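Local coordinates for protein TRAP dicarboxylate transporter, DctP subunit (Anaerococcus prevoti, PDB 4N91) that binds D-glucuronate, in both its alpha and beta forms, as a periplasmic solute-binding protein that probably hands its ligand to a TRAP membrane transporter, at residues N182-M185 against M186-G190; Y297-Q300 against K301-V304. All coordinates share one frame; numbering follows the deposited sequence.

Interaction 1: residues N182-M185 against M186-G190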
ATOM      1  N   ASN A 182      -4.995  11.519  -0.216  1.00 15.89           N
ATOM      2  CA  ASN A 182      -5.327  11.284  -1.606  1.00 15.69           C
ATOM      3  C   ASN A 182      -6.514  12.096  -2.083  1.00 14.38           C
ATOM      4  O   ASN A 182      -6.567  12.496  -3.244  1.00 17.87           O
ATOM      5  CB  ASN A 182      -5.511   9.792  -1.884  1.00 20.84           C
ATOM      6  CG  ASN A 182      -4.174   9.073  -1.943  1.00 31.46           C
ATOM      7  OD1 ASN A 182      -3.635   8.666  -0.925  1.00 36.86           O
ATOM      8  ND2 ASN A 182      -3.615   8.964  -3.146  1.00 32.21           N
ATOM      9  N   VAL A 183      -7.486  12.329  -1.216  1.00 13.92           N
ATOM     10  CA  VAL A 183      -8.576  13.219  -1.598  1.00 16.17           C
ATOM     11  C   VAL A 183      -8.040  14.621  -1.931  1.00 17.80           C
ATOM     12  O   VAL A 183      -8.391  15.214  -2.953  1.00 16.73           O
ATOM     13  CB  VAL A 183      -9.622  13.292  -0.507  1.00 18.02           C
ATOM     14  CG1 VAL A 183     -10.643  14.394  -0.808  1.00 20.38           C
ATOM     15  CG2 VAL A 183     -10.301  11.935  -0.368  1.00 17.92           C
ATOM     16  N   ARG A 184      -7.183  15.156  -1.061  1.00 16.56           N
ATOM     17  CA  ARG A 184      -6.589  16.461  -1.296  1.00 17.77           C
ATOM     18  C   ARG A 184      -5.745  16.472  -2.580  1.00 18.19           C
ATOM     19  O   ARG A 184      -5.757  17.438  -3.325  1.00 17.34           O
ATOM     20  CB  ARG A 184      -5.749  16.894  -0.096  1.00 18.22           C
ATOM     21  CG  ARG A 184      -5.076  18.229  -0.252  1.00 21.87           C
ATOM     22  CD  ARG A 184      -6.047  19.372  -0.404  1.00 28.26           C
ATOM     23  NE  ARG A 184      -5.314  20.638  -0.418  1.00 29.44           N
ATOM     24  CZ  ARG A 184      -5.737  21.746  -1.013  1.00 37.09           C
ATOM     25  NH1 ARG A 184      -6.913  21.772  -1.639  1.00 35.09           N
ATOM     26  NH2 ARG A 184      -4.975  22.835  -0.983  1.00 36.03           N
HETATM   27  N   MSE A 185      -5.018  15.392  -2.837  1.00 16.66           N
HETATM   28  CA  MSE A 185      -4.240  15.297  -4.062  1.00 17.06           C
HETATM   29  C   MSE A 185      -5.152  15.437  -5.286  1.00 16.78           C
HETATM   30  O   MSE A 185      -4.801  16.124  -6.259  1.00 17.59           O
HETATM   31  CB  MSE A 185      -3.490  13.965  -4.116  1.00 17.04           C
HETATM   32  CG  MSE A 185      -2.557  13.868  -5.306  1.00 19.05           C
HETATM   33 SE   MSE A 185      -1.727  12.088  -5.421  1.00 29.24          SE
HETATM   34  CE  MSE A 185      -3.286  11.071  -6.051  1.00 26.01           C
HETATM   35  N   MSE A 186      -6.323  14.791  -5.263  1.00 15.54           N
HETATM   36  CA  MSE A 186      -7.211  14.874  -6.428  1.00 15.35           C
HETATM   37  C   MSE A 186      -7.743  16.298  -6.575  1.00 16.17           C
HETATM   38  O   MSE A 186      -7.871  16.788  -7.699  1.00 18.38           O
HETATM   39  CB  MSE A 186      -8.375  13.894  -6.369  1.00 14.72           C
HETATM   40  CG  MSE A 186      -7.961  12.437  -6.296  1.00 16.16           C
HETATM   41 SE   MSE A 186      -6.654  11.896  -7.677  1.00 23.81          SE
HETATM   42  CE  MSE A 186      -7.478  12.636  -9.227  1.00 15.13           C
ATOM     43  N   ASP A 187      -8.038  16.955  -5.446  1.00 16.96           N
ATOM     44  CA  ASP A 187      -8.516  18.331  -5.478  1.00 19.44           C
ATOM     45  C   ASP A 187      -7.483  19.256  -6.141  1.00 18.35           C
ATOM     46  O   ASP A 187      -7.845  20.102  -6.978  1.00 18.99           O
ATOM     47  CB  ASP A 187      -8.784  18.844  -4.074  1.00 19.70           C
ATOM     48  CG  ASP A 187     -10.000  18.236  -3.433  1.00 29.24           C
ATOM     49  OD1 ASP A 187     -10.872  17.678  -4.142  1.00 32.44           O
ATOM     50  OD2 ASP A 187     -10.088  18.354  -2.196  1.00 31.93           O
ATOM     51  N   LEU A 188      -6.210  19.100  -5.776  1.00 16.70           N
ATOM     52  CA  LEU A 188      -5.135  19.915  -6.342  1.00 20.69           C
ATOM     53  C   LEU A 188      -4.894  19.638  -7.821  1.00 20.82           C
ATOM     54  O   LEU A 188      -4.417  20.500  -8.559  1.00 22.61           O
ATOM     55  CB  LEU A 188      -3.840  19.672  -5.571  1.00 21.63           C
ATOM     56  CG  LEU A 188      -3.797  20.290  -4.184  1.00 22.70           C
ATOM     57  CD1 LEU A 188      -2.671  19.671  -3.371  1.00 21.81           C
ATOM     58  CD2 LEU A 188      -3.627  21.808  -4.317  1.00 25.37           C
ATOM     59  N   LEU A 189      -5.211  18.423  -8.252  1.00 17.67           N
ATOM     60  CA  LEU A 189      -5.175  18.075  -9.671  1.00 18.56           C
ATOM     61  C   LEU A 189      -6.411  18.554 -10.456  1.00 22.22           C
ATOM     62  O   LEU A 189      -6.555  18.243 -11.646  1.00 27.30           O
ATOM     63  CB  LEU A 189      -5.040  16.556  -9.816  1.00 17.06           C
ATOM     64  CG  LEU A 189      -3.692  15.989  -9.376  1.00 16.26           C
ATOM     65  CD1 LEU A 189      -3.714  14.442  -9.243  1.00 16.80           C
ATOM     66  CD2 LEU A 189      -2.629  16.407 -10.391  1.00 19.72           C
ATOM     67  N   GLY A 190      -7.307  19.292  -9.807  1.00 20.08           N
ATOM     68  CA  GLY A 190      -8.499  19.816 -10.465  1.00 22.10           C
ATOM     69  C   GLY A 190      -9.570  18.778 -10.745  1.00 26.06           C
ATOM     70  O   GLY A 190     -10.460  18.985 -11.570  1.00 25.72           O
TER
HETATM   71  O   HOH W   1      -9.192  20.359  -1.193  1.00 35.07           O
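Asn182 to Met185 and Met186 to Leu189 are tied by successive i to i+4 backbone bonds, from Met186 N to Asn182 O (3.1 Å) through to Leu189 N on Met185 O (3.1 Å). They form the last turns of helix 180-188, the helix of a beta-alpha-beta unit between strands 173-176 and 192-195. A Schellman motif ends it: Gly190, at positive phi (74°), returns its N to Asp187 O. With CG trans to the backbone N (chi1 179°) and a bend at chi2, Arg184 runs toward the C-terminal end of the helix and passes obliquely over Leu188. One guanidinium face receives Leu188 CD2, 3.7 Å from Arg184 NH2, while NH2 also makes a salt bridge with Glu313 of helix 301-317. Arg184 NH1 donates to a water (2.7 Å); the onward link from this water to Asp187 OD2 is unusually short and therefore doubtful. On the buried side, Met185 and Met186, both present as selenomethionine, touch through Met185 CE and Met186 SE at 3.8 Å. Met186 turns on toward Ile174 and Val176 of the neighbouring strand, whereas Met185 lies alongside Leu189, pointing the same way, and both reach Val307. The Leu189 branch also rests on the carbonyl that its own N-H uses, with Leu189 CG 3.3 Å from Met185 O.

Interaction 2: residues Y297-Q300 against K301-V304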
ATOM      1  N   TYR A 297       3.539   7.468 -21.117  1.00 18.31           N
ATOM      2  CA  TYR A 297       4.662   7.953 -20.311  1.00 20.81           C
ATOM      3  C   TYR A 297       4.664   9.464 -20.303  1.00 22.84           C
ATOM      4  O   TYR A 297       5.411  10.098 -21.062  1.00 22.55           O
ATOM      5  CB  TYR A 297       5.984   7.385 -20.870  1.00 23.73           C
ATOM      6  CG  TYR A 297       5.937   5.881 -20.939  1.00 25.03           C
ATOM      7  CD1 TYR A 297       6.306   5.114 -19.857  1.00 29.00           C
ATOM      8  CD2 TYR A 297       5.454   5.233 -22.065  1.00 31.57           C
ATOM      9  CE1 TYR A 297       6.230   3.727 -19.908  1.00 27.66           C
ATOM     10  CE2 TYR A 297       5.374   3.846 -22.120  1.00 33.70           C
ATOM     11  CZ  TYR A 297       5.759   3.107 -21.024  1.00 30.74           C
ATOM     12  OH  TYR A 297       5.672   1.730 -21.068  1.00 39.49           O
ATOM     13  N   PRO A 298       3.816  10.061 -19.456  1.00 17.17           N
ATOM     14  CA  PRO A 298       3.642  11.508 -19.483  1.00 21.59           C
ATOM     15  C   PRO A 298       4.804  12.236 -18.822  1.00 21.02           C
ATOM     16  O   PRO A 298       5.555  11.662 -18.033  1.00 22.35           O
ATOM     17  CB  PRO A 298       2.371  11.708 -18.657  1.00 20.74           C
ATOM     18  CG  PRO A 298       2.409  10.574 -17.657  1.00 21.90           C
ATOM     19  CD  PRO A 298       2.948   9.413 -18.449  1.00 17.02           C
ATOM     20  N   ASP A 299       4.928  13.512 -19.149  1.00 23.61           N
ATOM     21  CA  ASP A 299       5.810  14.410 -18.438  1.00 22.93           C
ATOM     22  C   ASP A 299       5.316  14.508 -16.993  1.00 23.31           C
ATOM     23  O   ASP A 299       4.180  14.900 -16.745  1.00 24.87           O
ATOM     24  CB  ASP A 299       5.749  15.756 -19.139  1.00 24.20           C
ATOM     25  CG  ASP A 299       6.633  16.799 -18.492  1.00 33.19           C
ATOM     26  OD1 ASP A 299       7.399  16.475 -17.551  1.00 33.16           O
ATOM     27  OD2 ASP A 299       6.548  17.951 -18.952  1.00 32.03           O
ATOM     28  N   GLN A 300       6.157  14.126 -16.041  1.00 24.06           N
ATOM     29  CA  GLN A 300       5.753  14.151 -14.637  1.00 21.45           C
ATOM     30  C   GLN A 300       5.740  15.547 -14.028  1.00 22.73           C
ATOM     31  O   GLN A 300       5.009  15.793 -13.064  1.00 22.36           O
ATOM     32  CB  GLN A 300       6.620  13.200 -13.801  1.00 24.97           C
ATOM     33  CG  GLN A 300       6.430  11.752 -14.225  1.00 26.26           C
ATOM     34  CD  GLN A 300       7.215  10.763 -13.392  1.00 39.20           C
ATOM     35  OE1 GLN A 300       7.966  11.137 -12.500  1.00 44.96           O
ATOM     36  NE2 GLN A 300       7.042   9.473 -13.690  1.00 37.74           N
ATOM     37  N   LYS A 301       6.527  16.479 -14.583  1.00 20.81           N
ATOM     38  CA  LYS A 301       6.679  17.796 -13.937  1.00 21.86           C
ATOM     39  C   LYS A 301       5.352  18.527 -13.660  1.00 21.00           C
ATOM     40  O   LYS A 301       5.166  19.080 -12.573  1.00 25.24           O
ATOM     41  CB  LYS A 301       7.631  18.694 -14.730  1.00 25.83           C
ATOM     42  CG  LYS A 301       7.785  20.075 -14.099  1.00 35.52           C
ATOM     43  CD  LYS A 301       9.024  20.813 -14.599  1.00 36.91           C
ATOM     44  CE  LYS A 301       9.092  22.204 -13.994  1.00 41.12           C
ATOM     45  NZ  LYS A 301       9.143  22.165 -12.513  1.00 43.78           N
ATOM     46  N   PRO A 302       4.410  18.517 -14.621  1.00 21.29           N
ATOM     47  CA  PRO A 302       3.161  19.217 -14.307  1.00 20.72           C
ATOM     48  C   PRO A 302       2.380  18.576 -13.146  1.00 22.37           C
ATOM     49  O   PRO A 302       1.696  19.289 -12.402  1.00 21.74           O
ATOM     50  CB  PRO A 302       2.385  19.144 -15.615  1.00 26.14           C
ATOM     51  CG  PRO A 302       3.436  19.077 -16.653  1.00 28.41           C
ATOM     52  CD  PRO A 302       4.517  18.216 -16.055  1.00 24.47           C
ATOM     53  N   PHE A 303       2.491  17.262 -12.976  1.00 20.73           N
ATOM     54  CA  PHE A 303       1.834  16.595 -11.849  1.00 18.01           C
ATOM     55  C   PHE A 303       2.534  17.013 -10.554  1.00 18.86           C
ATOM     56  O   PHE A 303       1.892  17.390  -9.580  1.00 19.09           O
ATOM     57  CB  PHE A 303       1.849  15.077 -12.005  1.00 19.63           C
ATOM     58  CG  PHE A 303       1.019  14.572 -13.162  1.00 19.53           C
ATOM     59  CD1 PHE A 303      -0.308  14.205 -12.978  1.00 20.00           C
ATOM     60  CD2 PHE A 303       1.565  14.457 -14.421  1.00 19.67           C
ATOM     61  CE1 PHE A 303      -1.077  13.750 -14.021  1.00 18.62           C
ATOM     62  CE2 PHE A 303       0.798  13.986 -15.493  1.00 21.51           C
ATOM     63  CZ  PHE A 303      -0.526  13.624 -15.286  1.00 21.58           C
ATOM     64  N   VAL A 304       3.862  16.979 -10.564  1.00 18.90           N
ATOM     65  CA  VAL A 304       4.658  17.348  -9.391  1.00 18.26           C
ATOM     66  C   VAL A 304       4.272  18.746  -8.945  1.00 22.20           C
ATOM     67  O   VAL A 304       3.991  18.979  -7.782  1.00 21.42           O
ATOM     68  CB  VAL A 304       6.159  17.296  -9.709  1.00 20.94           C
ATOM     69  CG1 VAL A 304       6.978  17.825  -8.542  1.00 26.52           C
ATOM     70  CG2 VAL A 304       6.582  15.863 -10.057  1.00 20.03           C
TER
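The N-terminal start of helix 301-317, reached by a short loop from strand 294-296, is capped by the carboxylate of Asp299. Its OD1 accepts from Lys301 N at 3.1 Å, an Asx turn in which the donor stands above the carboxylate plane, 57° out of it. Asp299 holds CG opposite its backbone N (chi1 180°), which swings the acid forward over the first turn; there it crosses Pro302 at about a right angle, with Asp299 CG 3.5 Å from Pro302 CD. Pro302 has no N-H to offer, a harmless lack in a first turn. Gln300 O takes a nearly straight bond from Val304 N (3.0 Å) and a weak one from Phe303 N. Phe303 lays its ring back toward the loop: Asp299 O sits at the ring edge, in its plane, 3.5 Å from Phe303 CD2, and Pro298 CB approaches Phe303 CE2 obliquely at 4.2 Å. Beyond the turn the ring also meets Tyr113 and Pro166. Cutting Phe303 back to an alanine would probably take away an apolar contact of Pro298 and open a gap between loop and helix. Gln300 NE2 bonds to Tyr234 O, and Lys301 NZ pairs with Asp305 one turn on. The carboxylate gives Lys301 N an acceptor, and its negative charge probably interacts favourably with the positive end of the helix dipole.

In the fold
Interactions 1 and 2 come in series along the chain, with centres 15 Å apart on the same side of the molecule's centre. Interaction 1 closes helix 180-188, and interaction 2 begins helix 301-317; the two helices pack together, so residues more than a hundred positions apart meet. The direct touch is Leu189 CD2 to Phe303 CD1 at 4.1 Å, and Pro166 lies against both of these side chains. Strand 231-238 is also shared: Asn182 bonds to Gln238, while Pro298, Gln300 and Phe303 lean on its other residues. The side chain of Asn182 lies about 8 Å from bound alpha-D-glucuronate, whereas interaction 2 sits farther out, at the surface, where the loop after strand 294-296 enters helix 301-317.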